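Local coordinates for protein putative Transcriptional Regulator (Rhodococcus sp., PDB 2IA2) that probably acts as an IclR-family transcriptional regulator, binding DNA through an N-terminal helix-turn-helix domain and sensing a small effector through its C-terminal domain, at residues A[25-30]-A[77-82]; A[196-201]-A[244-249]; A[208-213]-A[239-244]. All coordinates share one frame; numbering follows the deposited sequence.

Interaction 1 of 3, residues A[25-30]-A[77-82]; sequences AVIRCF and PRVLEL
Ile27 meets Val79 and Leu82 in a small, wholly apolar contact that buries 97 Å² over both sides. Its two branches divide the work. The methyl CG2 of Ile27 lies 3.8 Å from CG1 of Val79, and the two side chains lie alongside, running in opposite senses. Both methyls sit anti to their own backbone N, which carries each one out to meet the other. The longer branch of Ile27 is extended (chi2 172°) and takes its CD1 to 4.4 Å from CD1 of Leu82, a looser touch. The backbones stay well apart, with the CA atoms of Ile27 and Val79 8.4 Å from each other.

Between the segments nothing polar pairs; the turn bonds run within each. In 77-82 the amides of Leu80, Glu81 and Leu82 each bond to the carbonyl three residues back, Leu82 N to Val79 O at 3.1 Å; these short turns present Val79 and Leu82 to the same partner. Cys29 N is bonded in the same way to Val26 O.

Ile27 lies near the end of helix 18-28, within the helix-turn-helix domain, and also packs on Leu60 of helix 50-63 and Leu75 of strand 72-75. Tyr65 flanks Val79 and Leu82, while Tyr65 of the second subunit bonds to Arg28; the contact thus joins helix 18-28 to the loop between strand 72-75 and helix 84-87, beside the dimer partner.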
ATOM      1  N   ALA A  25      -2.623  18.549   9.713  1.00 25.47           N
ATOM      2  CA  ALA A  25      -2.513  18.063  11.077  1.00 25.02           C
ATOM      3  C   ALA A  25      -3.880  17.766  11.632  1.00 23.84           C
ATOM      4  O   ALA A  25      -4.037  16.833  12.413  1.00 23.17           O
ATOM      5  CB  ALA A  25      -1.750  19.072  11.999  1.00 25.41           C
ATOM      6  N   VAL A  26      -4.867  18.556  11.238  1.00 23.82           N
ATOM      7  CA  VAL A  26      -6.244  18.311  11.633  1.00 23.45           C
ATOM      8  C   VAL A  26      -6.757  16.960  11.039  1.00 24.45           C
ATOM      9  O   VAL A  26      -7.321  16.129  11.738  1.00 24.53           O
ATOM     10  CB  VAL A  26      -7.176  19.517  11.264  1.00 24.43           C
ATOM     11  CG1 VAL A  26      -8.639  19.153  11.416  1.00 23.99           C
ATOM     12  CG2 VAL A  26      -6.826  20.819  12.091  1.00 25.25           C
ATOM     13  N   ILE A  27      -6.490  16.695   9.770  1.00 24.25           N
ATOM     14  CA  ILE A  27      -6.926  15.426   9.167  1.00 23.08           C
ATOM     15  C   ILE A  27      -6.211  14.298   9.906  1.00 24.31           C
ATOM     16  O   ILE A  27      -6.854  13.300  10.249  1.00 23.75           O
ATOM     17  CB  ILE A  27      -6.533  15.326   7.645  1.00 23.46           C
ATOM     18  CG1 ILE A  27      -7.359  16.311   6.820  1.00 23.97           C
ATOM     19  CG2 ILE A  27      -6.688  13.885   7.118  1.00 23.97           C
ATOM     20  CD1 ILE A  27      -6.922  16.419   5.357  1.00 22.39           C
ATOM     21  N   ARG A  28      -4.904  14.469  10.187  1.00 23.74           N
ATOM     22  CA  ARG A  28      -4.111  13.394  10.833  1.00 25.28           C
ATOM     23  C   ARG A  28      -4.511  13.115  12.302  1.00 25.33           C
ATOM     24  O   ARG A  28      -4.137  12.068  12.861  1.00 26.80           O
ATOM     25  CB  ARG A  28      -2.587  13.741  10.857  1.00 25.34           C
ATOM     26  CG  ARG A  28      -1.915  13.869   9.516  1.00 29.73           C
ATOM     27  CD  ARG A  28      -1.385  12.618   8.958  1.00 31.15           C
ATOM     28  NE  ARG A  28      -0.559  11.802   9.870  1.00 33.14           N
ATOM     29  CZ  ARG A  28       0.771  11.710   9.806  1.00 34.94           C
ATOM     30  NH1 ARG A  28       1.445  12.424   8.923  1.00 32.88           N
ATOM     31  NH2 ARG A  28       1.423  10.895  10.630  1.00 35.10           N
ATOM     32  N   CYS A  29      -5.212  14.036  12.939  1.00 23.72           N
ATOM     33  CA  CYS A  29      -5.533  13.844  14.360  1.00 24.76           C
ATOM     34  C   CYS A  29      -6.657  12.817  14.611  1.00 25.41           C
ATOM     35  O   CYS A  29      -6.859  12.411  15.742  1.00 26.78           O
ATOM     36  CB  CYS A  29      -5.757  15.196  15.106  1.00 24.84           C
ATOM     37  SG  CYS A  29      -7.469  15.763  14.966  1.00 27.13           S
ATOM     38  N   PHE A  30      -7.345  12.369  13.556  1.00 23.67           N
ATOM     39  CA  PHE A  30      -8.264  11.211  13.631  1.00 24.33           C
ATOM     40  C   PHE A  30      -7.568   9.844  13.496  1.00 26.69           C
ATOM     41  O   PHE A  30      -6.659   9.649  12.691  1.00 27.26           O
ATOM     42  CB  PHE A  30      -9.412  11.389  12.612  1.00 23.04           C
ATOM     43  CG  PHE A  30     -10.111  12.731  12.755  1.00 22.70           C
ATOM     44  CD1 PHE A  30      -9.658  13.821  12.060  1.00 23.81           C
ATOM     45  CD2 PHE A  30     -11.174  12.905  13.652  1.00 26.89           C
ATOM     46  CE1 PHE A  30     -10.228  15.106  12.211  1.00 23.70           C
ATOM     47  CE2 PHE A  30     -11.791  14.207  13.821  1.00 25.23           C
ATOM     48  CZ  PHE A  30     -11.334  15.281  13.084  1.00 26.44           C
ATOM     49  N   PRO A  77     -14.877   9.655   3.394  1.00 28.02           N
ATOM     50  CA  PRO A  77     -14.065   8.919   2.400  1.00 26.58           C
ATOM     51  C   PRO A  77     -13.417   9.759   1.333  1.00 26.54           C
ATOM     52  O   PRO A  77     -12.631   9.239   0.558  1.00 24.78           O
ATOM     53  CB  PRO A  77     -15.080   7.951   1.734  1.00 28.01           C
ATOM     54  CG  PRO A  77     -16.459   8.510   2.103  1.00 27.43           C
ATOM     55  CD  PRO A  77     -16.287   9.221   3.411  1.00 28.16           C
ATOM     56  N   ARG A  78     -13.705  11.060   1.265  1.00 28.04           N
ATOM     57  CA  ARG A  78     -13.017  11.879   0.264  1.00 27.40           C
ATOM     58  C   ARG A  78     -11.535  11.963   0.538  1.00 26.83           C
ATOM     59  O   ARG A  78     -10.726  12.168  -0.375  1.00 25.36           O
ATOM     60  CB  ARG A  78     -13.644  13.267   0.173  1.00 29.58           C
ATOM     61  CG  ARG A  78     -13.030  14.170  -0.972  1.00 31.34           C
ATOM     62  CD  ARG A  78     -13.744  15.525  -1.101  1.00 31.70           C
ATOM     63  NE  ARG A  78     -15.153  15.256  -1.263  1.00 41.14           N
ATOM     64  CZ  ARG A  78     -15.920  15.545  -2.327  1.00 45.50           C
ATOM     65  NH1 ARG A  78     -15.449  16.177  -3.394  1.00 46.13           N
ATOM     66  NH2 ARG A  78     -17.197  15.179  -2.307  1.00 46.45           N
ATOM     67  N   VAL A  79     -11.159  11.774   1.804  1.00 25.40           N
ATOM     68  CA  VAL A  79      -9.746  11.782   2.178  1.00 24.34           C
ATOM     69  C   VAL A  79      -8.943  10.729   1.425  1.00 23.12           C
ATOM     70  O   VAL A  79      -7.785  10.937   1.147  1.00 22.02           O
ATOM     71  CB  VAL A  79      -9.608  11.603   3.751  1.00 24.97           C
ATOM     72  CG1 VAL A  79      -8.183  11.852   4.216  1.00 26.24           C
ATOM     73  CG2 VAL A  79     -10.604  12.582   4.430  1.00 26.37           C
ATOM     74  N   LEU A  80      -9.560   9.593   1.083  1.00 22.78           N
ATOM     75  CA  LEU A  80      -8.908   8.585   0.225  1.00 23.13           C
ATOM     76  C   LEU A  80      -8.521   9.071  -1.160  1.00 24.42           C
ATOM     77  O   LEU A  80      -7.628   8.490  -1.777  1.00 24.44           O
ATOM     78  CB  LEU A  80      -9.781   7.272   0.106  1.00 22.14           C
ATOM     79  CG  LEU A  80      -9.960   6.549   1.459  1.00 21.87           C
ATOM     80  CD1 LEU A  80     -10.948   5.338   1.278  1.00 21.04           C
ATOM     81  CD2 LEU A  80      -8.610   6.060   1.977  1.00 17.24           C
ATOM     82  N   GLU A  81      -9.191  10.110  -1.657  1.00 25.49           N
ATOM     83  CA  GLU A  81      -8.837  10.673  -2.946  1.00 28.99           C
ATOM     84  C   GLU A  81      -7.420  11.301  -2.944  1.00 28.38           C
ATOM     85  O   GLU A  81      -6.811  11.545  -4.002  1.00 28.07           O
ATOM     86  CB  GLU A  81      -9.965  11.645  -3.391  1.00 30.47           C
ATOM     87  CG  GLU A  81     -11.405  10.918  -3.263  1.00 35.88           C
ATOM     88  CD  GLU A  81     -12.592  11.406  -4.162  1.00 38.15           C
ATOM     89  OE1 GLU A  81     -12.350  11.880  -5.301  1.00 48.91           O
ATOM     90  OE2 GLU A  81     -13.777  11.268  -3.726  1.00 43.77           O
ATOM     91  N   LEU A  82      -6.867  11.550  -1.755  1.00 27.02           N
ATOM     92  CA  LEU A  82      -5.529  12.102  -1.654  1.00 27.34           C
ATOM     93  C   LEU A  82      -4.494  10.972  -1.797  1.00 27.35           C
ATOM     94  O   LEU A  82      -3.929  10.543  -0.792  1.00 28.17           O
ATOM     95  CB  LEU A  82      -5.358  12.861  -0.320  1.00 26.68           C
ATOM     96  CG  LEU A  82      -6.362  14.002   0.016  1.00 31.51           C
ATOM     97  CD1 LEU A  82      -6.429  14.356   1.533  1.00 32.42           C
ATOM     98  CD2 LEU A  82      -6.132  15.262  -0.825  1.00 32.31           C
TER

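Interaction 2 of 3, residues A[196-201]-A[244-249]; sequences DGICVL and DLIPSL
The side chain of Ile246 lies over the ends of Ile198 and Val200, two alternate residues of an extended chain, and crosses each at about a right angle. Ile198 offers most of the surface on its segment. Its CG1 stands between the backbone N and the carbonyl carbon (chi1 59°), a crowded position that swings the ethyl branch over Ile246. From there CD1 of Ile198 touches both branches of its partner, lying 3.8 Å from CG2 and 3.8 Å from CD1 of Ile246. The shorter branch adds a looser approach, CG2 of Ile198 to CG2 of Ile246 at 4.2 Å.

Ile246 is turned differently: CG2 is anti to the backbone N, while CG1 lies beside that N (chi1 -71°) and runs on into an extended ethyl arm. The arm's end is shared, because CD1 of Ile246 also comes within 3.9 Å of CG2 of Val200. That methyl of Val200 lies beside its own backbone N, and its contact is at the margin of the interface. Cys199, between the two, points away and packs on helix 149-156.

Met212 of strand 209-217 also packs on Ile246. An alanine here would probably leave Ile198 CD1 and Val200 CG2 without their apolar mate and open a gap between helix and strand. Leu245 occupies the N-cap position of helix 246-264, so Ile246 makes its contact from the first turn. A helix packed on strand 199-202, an edge of the six-stranded antiparallel sheet within this chain, and on the residue leading into that strand is an alpha/beta layering consistent with the GAF-like C-terminal domain of IclR regulators.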
ATOM      1  N   ASP A 196      24.336  -9.925  14.133  1.00 40.13           N
ATOM      2  CA  ASP A 196      24.817  -8.547  13.903  1.00 39.84           C
ATOM      3  C   ASP A 196      23.825  -7.614  13.196  1.00 37.41           C
ATOM      4  O   ASP A 196      23.946  -6.384  13.268  1.00 35.74           O
ATOM      5  CB  ASP A 196      26.088  -8.614  13.065  1.00 40.97           C
ATOM      6  CG  ASP A 196      27.150  -9.468  13.716  1.00 46.17           C
ATOM      7  OD1 ASP A 196      26.943  -9.872  14.900  1.00 49.17           O
ATOM      8  OD2 ASP A 196      28.199  -9.724  13.063  1.00 51.46           O
ATOM      9  N   GLY A 197      22.885  -8.189  12.453  1.00 35.29           N
ATOM     10  CA  GLY A 197      22.003  -7.355  11.634  1.00 35.06           C
ATOM     11  C   GLY A 197      22.660  -6.834  10.344  1.00 34.97           C
ATOM     12  O   GLY A 197      22.067  -6.065   9.623  1.00 34.78           O
ATOM     13  N   ILE A 198      23.899  -7.220  10.068  1.00 35.36           N
ATOM     14  CA  ILE A 198      24.572  -6.833   8.823  1.00 34.51           C
ATOM     15  C   ILE A 198      25.505  -7.941   8.389  1.00 34.04           C
ATOM     16  O   ILE A 198      25.811  -8.803   9.185  1.00 33.51           O
ATOM     17  CB  ILE A 198      25.393  -5.521   8.911  1.00 35.53           C
ATOM     18  CG1 ILE A 198      26.452  -5.640   9.963  1.00 39.32           C
ATOM     19  CG2 ILE A 198      24.477  -4.302   9.093  1.00 37.13           C
ATOM     20  CD1 ILE A 198      27.678  -4.791   9.683  1.00 46.69           C
ATOM     21  N   CYS A 199      25.933  -7.909   7.118  1.00 32.53           N
ATOM     22  CA  CYS A 199      26.889  -8.856   6.614  1.00 32.01           C
ATOM     23  C   CYS A 199      27.898  -8.056   5.851  1.00 32.24           C
ATOM     24  O   CYS A 199      27.522  -7.178   5.075  1.00 31.70           O
ATOM     25  CB  CYS A 199      26.195  -9.859   5.667  1.00 30.44           C
ATOM     26  SG  CYS A 199      27.362 -10.962   4.855  1.00 33.06           S
ATOM     27  N   VAL A 200      29.162  -8.293   6.117  1.00 31.83           N
ATOM     28  CA  VAL A 200      30.222  -7.780   5.296  1.00 32.58           C
ATOM     29  C   VAL A 200      30.890  -8.914   4.577  1.00 34.03           C
ATOM     30  O   VAL A 200      31.303  -9.876   5.180  1.00 34.40           O
ATOM     31  CB  VAL A 200      31.248  -7.006   6.071  1.00 33.65           C
ATOM     32  CG1 VAL A 200      32.290  -6.481   5.184  1.00 33.67           C
ATOM     33  CG2 VAL A 200      30.624  -5.910   6.832  1.00 33.08           C
ATOM     34  N   LEU A 201      30.946  -8.801   3.268  1.00 33.16           N
ATOM     35  CA  LEU A 201      31.561  -9.796   2.440  1.00 35.32           C
ATOM     36  C   LEU A 201      32.812  -9.251   1.839  1.00 35.58           C
ATOM     37  O   LEU A 201      32.768  -8.295   1.141  1.00 35.77           O
ATOM     38  CB  LEU A 201      30.613 -10.259   1.362  1.00 35.12           C
ATOM     39  CG  LEU A 201      30.966 -11.605   0.807  1.00 38.30           C
ATOM     40  CD1 LEU A 201      29.777 -12.432   0.699  1.00 39.35           C
ATOM     41  CD2 LEU A 201      31.665 -11.459  -0.489  1.00 39.71           C
ATOM     42  N   ASP A 244      32.022   4.747   8.122  1.00 40.37           N
ATOM     43  CA  ASP A 244      31.588   5.623   7.044  1.00 41.12           C
ATOM     44  C   ASP A 244      30.381   5.197   6.183  1.00 38.56           C
ATOM     45  O   ASP A 244      29.802   6.064   5.560  1.00 40.32           O
ATOM     46  CB  ASP A 244      32.779   5.943   6.122  1.00 42.04           C
ATOM     47  CG  ASP A 244      33.930   6.661   6.874  1.00 49.44           C
ATOM     48  OD1 ASP A 244      33.706   7.319   7.962  1.00 51.41           O
ATOM     49  OD2 ASP A 244      35.065   6.528   6.374  1.00 52.69           O
ATOM     50  N   LEU A 245      30.062   3.898   6.095  1.00 34.69           N
ATOM     51  CA  LEU A 245      29.098   3.375   5.131  1.00 30.72           C
ATOM     52  C   LEU A 245      28.032   2.545   5.821  1.00 29.53           C
ATOM     53  O   LEU A 245      26.863   2.652   5.466  1.00 27.63           O
ATOM     54  CB  LEU A 245      29.750   2.478   4.058  1.00 30.34           C
ATOM     55  CG  LEU A 245      30.891   3.092   3.211  1.00 32.92           C
ATOM     56  CD1 LEU A 245      31.421   2.099   2.159  1.00 31.53           C
ATOM     57  CD2 LEU A 245      30.421   4.344   2.596  1.00 28.78           C
ATOM     58  N   ILE A 246      28.430   1.687   6.758  1.00 27.54           N
ATOM     59  CA  ILE A 246      27.472   0.763   7.345  1.00 28.01           C
ATOM     60  C   ILE A 246      26.395   1.535   8.166  1.00 27.38           C
ATOM     61  O   ILE A 246      25.257   1.191   8.087  1.00 27.64           O
ATOM     62  CB  ILE A 246      28.170  -0.359   8.167  1.00 28.63           C
ATOM     63  CG1 ILE A 246      28.890  -1.312   7.209  1.00 28.04           C
ATOM     64  CG2 ILE A 246      27.128  -1.102   9.127  1.00 29.21           C
ATOM     65  CD1 ILE A 246      29.878  -2.264   7.884  1.00 29.03           C
ATOM     66  N   PRO A 247      26.755   2.606   8.925  1.00 28.59           N
ATOM     67  CA  PRO A 247      25.705   3.389   9.631  1.00 27.74           C
ATOM     68  C   PRO A 247      24.596   3.898   8.716  1.00 27.14           C
ATOM     69  O   PRO A 247      23.429   3.820   9.065  1.00 27.37           O
ATOM     70  CB  PRO A 247      26.494   4.579  10.220  1.00 28.97           C
ATOM     71  CG  PRO A 247      27.889   3.976  10.458  1.00 28.79           C
ATOM     72  CD  PRO A 247      28.111   3.141   9.223  1.00 28.65           C
ATOM     73  N   SER A 248      24.967   4.419   7.555  1.00 27.73           N
ATOM     74  CA  SER A 248      23.980   4.902   6.590  1.00 28.46           C
ATOM     75  C   SER A 248      23.177   3.763   6.005  1.00 26.79           C
ATOM     76  O   SER A 248      21.989   3.887   5.852  1.00 26.60           O
ATOM     77  CB  SER A 248      24.683   5.691   5.471  1.00 28.12           C
ATOM     78  OG  SER A 248      25.276   6.822   6.040  1.00 28.75           O
ATOM     79  N   LEU A 249      23.849   2.657   5.674  1.00 26.66           N
ATOM     80  CA  LEU A 249      23.167   1.454   5.171  1.00 25.38           C
ATOM     81  C   LEU A 249      22.051   0.994   6.156  1.00 24.90           C
ATOM     82  O   LEU A 249      20.931   0.691   5.749  1.00 23.02           O
ATOM     83  CB  LEU A 249      24.210   0.358   4.909  1.00 25.18           C
ATOM     84  CG  LEU A 249      23.598  -1.001   4.501  1.00 27.85           C
ATOM     85  CD1 LEU A 249      22.874  -0.885   3.197  1.00 27.75           C
ATOM     86  CD2 LEU A 249      24.650  -2.057   4.413  1.00 30.50           C
TER

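Interaction 3 of 3, residues A[208-213]-A[239-244]; sequences GLRSMA and EDLHSD
Leu241 reaches from helix 238-244 to two alternate residues of strand 209-217 and spreads its methyls between them. The closer side is at Met212, a selenomethionine. CD2 of Leu241 lies 3.9 Å from the terminal methyl CE of Met212 and 4.1 Å from its SE, so one leucine methyl rests against the end of the bent chain. Met212 begins with CG between the backbone N and the carbonyl carbon (chi1 61°) and bends again at the next two torsions, folding its end back towards Leu241. Both residues are buried, and Met212 is further enclosed by Ile246 and Leu249 of helix 246-264 and by Ile229 of strand 223-232.

This is a helix lying on one face of an antiparallel sheet, as expected of the GAF-like C-terminal domain of IclR regulators. The alternation of the strand sends Arg210 and Met212 towards the helix, whereas Ser211 points away, to the face where helix 149-156 packs.

On the looser side, the other methyl of Leu241, CD1, meets the aliphatic part of Arg210, whose CD is 4.2 Å away. The arginine chain is extended from CG to NE and crosses the leucine at about a right angle; its polar end turns to Asp202, with which NE forms a salt bridge. Farther round the helix, Glu239, His242, Ser243 and Asp244 are exposed. There Ser243 OG donates to Asp240 O at 3.2 Å, from above the carbonyl plane and at a C=O...donor angle of only 100°. Asp244 N bonds to the same oxygen at 2.8 Å, approaching from the same face of the plane.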
ATOM      1  N   GLY A 208      39.191  -8.048  -4.927  1.00 35.54           N
ATOM      2  CA  GLY A 208      39.115  -6.588  -5.042  1.00 35.22           C
ATOM      3  C   GLY A 208      37.715  -6.003  -4.842  1.00 33.67           C
ATOM      4  O   GLY A 208      37.528  -4.800  -4.992  1.00 33.54           O
ATOM      5  N   LEU A 209      36.725  -6.839  -4.542  1.00 33.68           N
ATOM      6  CA  LEU A 209      35.336  -6.325  -4.384  1.00 32.64           C
ATOM      7  C   LEU A 209      34.825  -6.581  -3.003  1.00 32.60           C
ATOM      8  O   LEU A 209      34.932  -7.692  -2.513  1.00 34.80           O
ATOM      9  CB  LEU A 209      34.372  -6.971  -5.412  1.00 32.22           C
ATOM     10  CG  LEU A 209      32.839  -6.770  -5.312  1.00 31.28           C
ATOM     11  CD1 LEU A 209      32.453  -5.332  -5.612  1.00 30.81           C
ATOM     12  CD2 LEU A 209      32.207  -7.611  -6.323  1.00 30.33           C
ATOM     13  N   ARG A 210      34.225  -5.573  -2.382  1.00 32.00           N
ATOM     14  CA  ARG A 210      33.576  -5.747  -1.089  1.00 30.57           C
ATOM     15  C   ARG A 210      32.101  -5.330  -1.113  1.00 29.81           C
ATOM     16  O   ARG A 210      31.732  -4.452  -1.860  1.00 29.03           O
ATOM     17  CB  ARG A 210      34.297  -4.938  -0.037  1.00 31.04           C
ATOM     18  CG  ARG A 210      35.590  -5.575   0.403  1.00 32.97           C
ATOM     19  CD  ARG A 210      36.214  -4.799   1.498  1.00 32.43           C
ATOM     20  NE  ARG A 210      37.520  -5.339   1.790  1.00 34.33           N
ATOM     21  CZ  ARG A 210      38.562  -4.598   2.145  1.00 39.04           C
ATOM     22  NH1 ARG A 210      38.447  -3.264   2.236  1.00 36.94           N
ATOM     23  NH2 ARG A 210      39.720  -5.204   2.415  1.00 39.82           N
ATOM     24  N   SER A 211      31.282  -5.952  -0.274  1.00 28.78           N
ATOM     25  CA  SER A 211      29.835  -5.632  -0.208  1.00 29.61           C
ATOM     26  C   SER A 211      29.435  -5.675   1.215  1.00 29.15           C
ATOM     27  O   SER A 211      29.987  -6.480   1.957  1.00 29.59           O
ATOM     28  CB  SER A 211      29.030  -6.693  -0.935  1.00 26.46           C
ATOM     29  OG  SER A 211      29.344  -6.623  -2.325  1.00 36.86           O
HETATM   30  N   MSE A 212      28.440  -4.863   1.586  1.00 28.36           N
HETATM   31  CA  MSE A 212      27.815  -4.982   2.910  1.00 30.13           C
HETATM   32  C   MSE A 212      26.308  -4.849   2.783  1.00 26.45           C
HETATM   33  O   MSE A 212      25.848  -4.070   1.963  1.00 26.16           O
HETATM   34  CB  MSE A 212      28.363  -3.933   3.866  1.00 30.31           C
HETATM   35  CG  MSE A 212      28.120  -2.487   3.460  1.00 30.07           C
HETATM   36 SE   MSE A 212      29.867  -1.453   3.304  1.00 43.35          SE
HETATM   37  CE  MSE A 212      30.784  -2.513   1.766  1.00 28.08           C
ATOM     38  N   ALA A 213      25.558  -5.618   3.552  1.00 23.73           N
ATOM     39  CA  ALA A 213      24.111  -5.683   3.371  1.00 23.36           C
ATOM     40  C   ALA A 213      23.375  -5.742   4.695  1.00 23.37           C
ATOM     41  O   ALA A 213      23.930  -6.162   5.714  1.00 23.83           O
ATOM     42  CB  ALA A 213      23.718  -6.888   2.492  1.00 21.49           C
ATOM     43  N   GLU A 239      37.832  -1.259   8.471  1.00 42.00           N
ATOM     44  CA  GLU A 239      37.453  -0.356   9.550  1.00 43.56           C
ATOM     45  C   GLU A 239      36.699   0.859   9.041  1.00 41.44           C
ATOM     46  O   GLU A 239      35.692   1.216   9.621  1.00 41.56           O
ATOM     47  CB  GLU A 239      38.695   0.012  10.390  1.00 45.24           C
ATOM     48  CG  GLU A 239      38.599   1.292  11.263  1.00 48.81           C
ATOM     49  CD  GLU A 239      39.993   1.920  11.577  1.00 52.39           C
ATOM     50  OE1 GLU A 239      40.982   1.154  11.857  1.00 53.54           O
ATOM     51  OE2 GLU A 239      40.076   3.195  11.548  1.00 58.71           O
ATOM     52  N   ASP A 240      37.137   1.480   7.946  1.00 41.53           N
ATOM     53  CA  ASP A 240      36.383   2.633   7.348  1.00 40.49           C
ATOM     54  C   ASP A 240      34.948   2.283   6.955  1.00 37.28           C
ATOM     55  O   ASP A 240      34.075   3.120   7.007  1.00 37.36           O
ATOM     56  CB  ASP A 240      37.073   3.194   6.092  1.00 41.54           C
ATOM     57  CG  ASP A 240      38.534   3.592   6.324  1.00 48.22           C
ATOM     58  OD1 ASP A 240      38.891   3.898   7.486  1.00 51.92           O
ATOM     59  OD2 ASP A 240      39.328   3.591   5.314  1.00 52.12           O
ATOM     60  N   LEU A 241      34.693   1.048   6.533  1.00 36.06           N
ATOM     61  CA  LEU A 241      33.312   0.649   6.142  1.00 33.52           C
ATOM     62  C   LEU A 241      32.360   0.818   7.333  1.00 33.72           C
ATOM     63  O   LEU A 241      31.233   1.344   7.184  1.00 32.74           O
ATOM     64  CB  LEU A 241      33.309  -0.796   5.701  1.00 33.11           C
ATOM     65  CG  LEU A 241      34.254  -1.286   4.586  1.00 34.88           C
ATOM     66  CD1 LEU A 241      34.070  -2.764   4.468  1.00 35.78           C
ATOM     67  CD2 LEU A 241      33.886  -0.701   3.289  1.00 34.74           C
ATOM     68  N   HIS A 242      32.821   0.401   8.525  1.00 34.56           N
ATOM     69  CA  HIS A 242      32.026   0.511   9.752  1.00 34.95           C
ATOM     70  C   HIS A 242      31.827   1.933  10.170  1.00 35.96           C
ATOM     71  O   HIS A 242      30.818   2.250  10.757  1.00 36.65           O
ATOM     72  CB  HIS A 242      32.623  -0.287  10.922  1.00 35.01           C
ATOM     73  CG  HIS A 242      32.585  -1.762  10.710  1.00 35.16           C
ATOM     74  ND1 HIS A 242      31.489  -2.529  11.041  1.00 34.72           N
ATOM     75  CD2 HIS A 242      33.483  -2.603  10.144  1.00 35.94           C
ATOM     76  CE1 HIS A 242      31.716  -3.787  10.695  1.00 37.57           C
ATOM     77  NE2 HIS A 242      32.922  -3.862  10.156  1.00 39.02           N
ATOM     78  N   SER A 243      32.766   2.824   9.895  1.00 38.56           N
ATOM     79  CA  SER A 243      32.567   4.203  10.387  1.00 40.59           C
ATOM     80  C   SER A 243      31.833   5.056   9.399  1.00 40.03           C
ATOM     81  O   SER A 243      31.096   5.958   9.787  1.00 40.40           O
ATOM     82  CB  SER A 243      33.896   4.867  10.759  1.00 42.47           C
ATOM     83  OG  SER A 243      34.862   4.543   9.785  1.00 46.12           O
ATOM     84  N   ASP A 244      32.022   4.747   8.122  1.00 40.37           N
ATOM     85  CA  ASP A 244      31.588   5.623   7.044  1.00 41.12           C
ATOM     86  C   ASP A 244      30.381   5.197   6.183  1.00 38.56           C
ATOM     87  O   ASP A 244      29.802   6.064   5.560  1.00 40.32           O
ATOM     88  CB  ASP A 244      32.779   5.943   6.122  1.00 42.04           C
ATOM     89  CG  ASP A 244      33.930   6.661   6.874  1.00 49.44           C
ATOM     90  OD1 ASP A 244      33.706   7.319   7.962  1.00 51.41           O
ATOM     91  OD2 ASP A 244      35.065   6.528   6.374  1.00 52.69           O
TER

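In the fold
From the N terminus, interaction 1 comes first: it closes a loop from helix 18-28 through the helix-turn-helix region to residues 77-82, and is complete before the others begin. Its centre lies about 38 Å from that of interaction 2 and about 43 Å from that of interaction 3, on the opposite side of the chain's centre. Interaction 2 then opens at 196-201 and closes at 244-249, with interaction 3 nested inside its loop. These two share Asp244 and have centres about 7 Å apart. Neighbouring strands 199-202 and 209-217 are thereby tied to successive helices 246-264 and 238-244, with probable hydrogen bonds Leu201 N to Ser211 O and Ile246 N to Leu241 O linking the contacts.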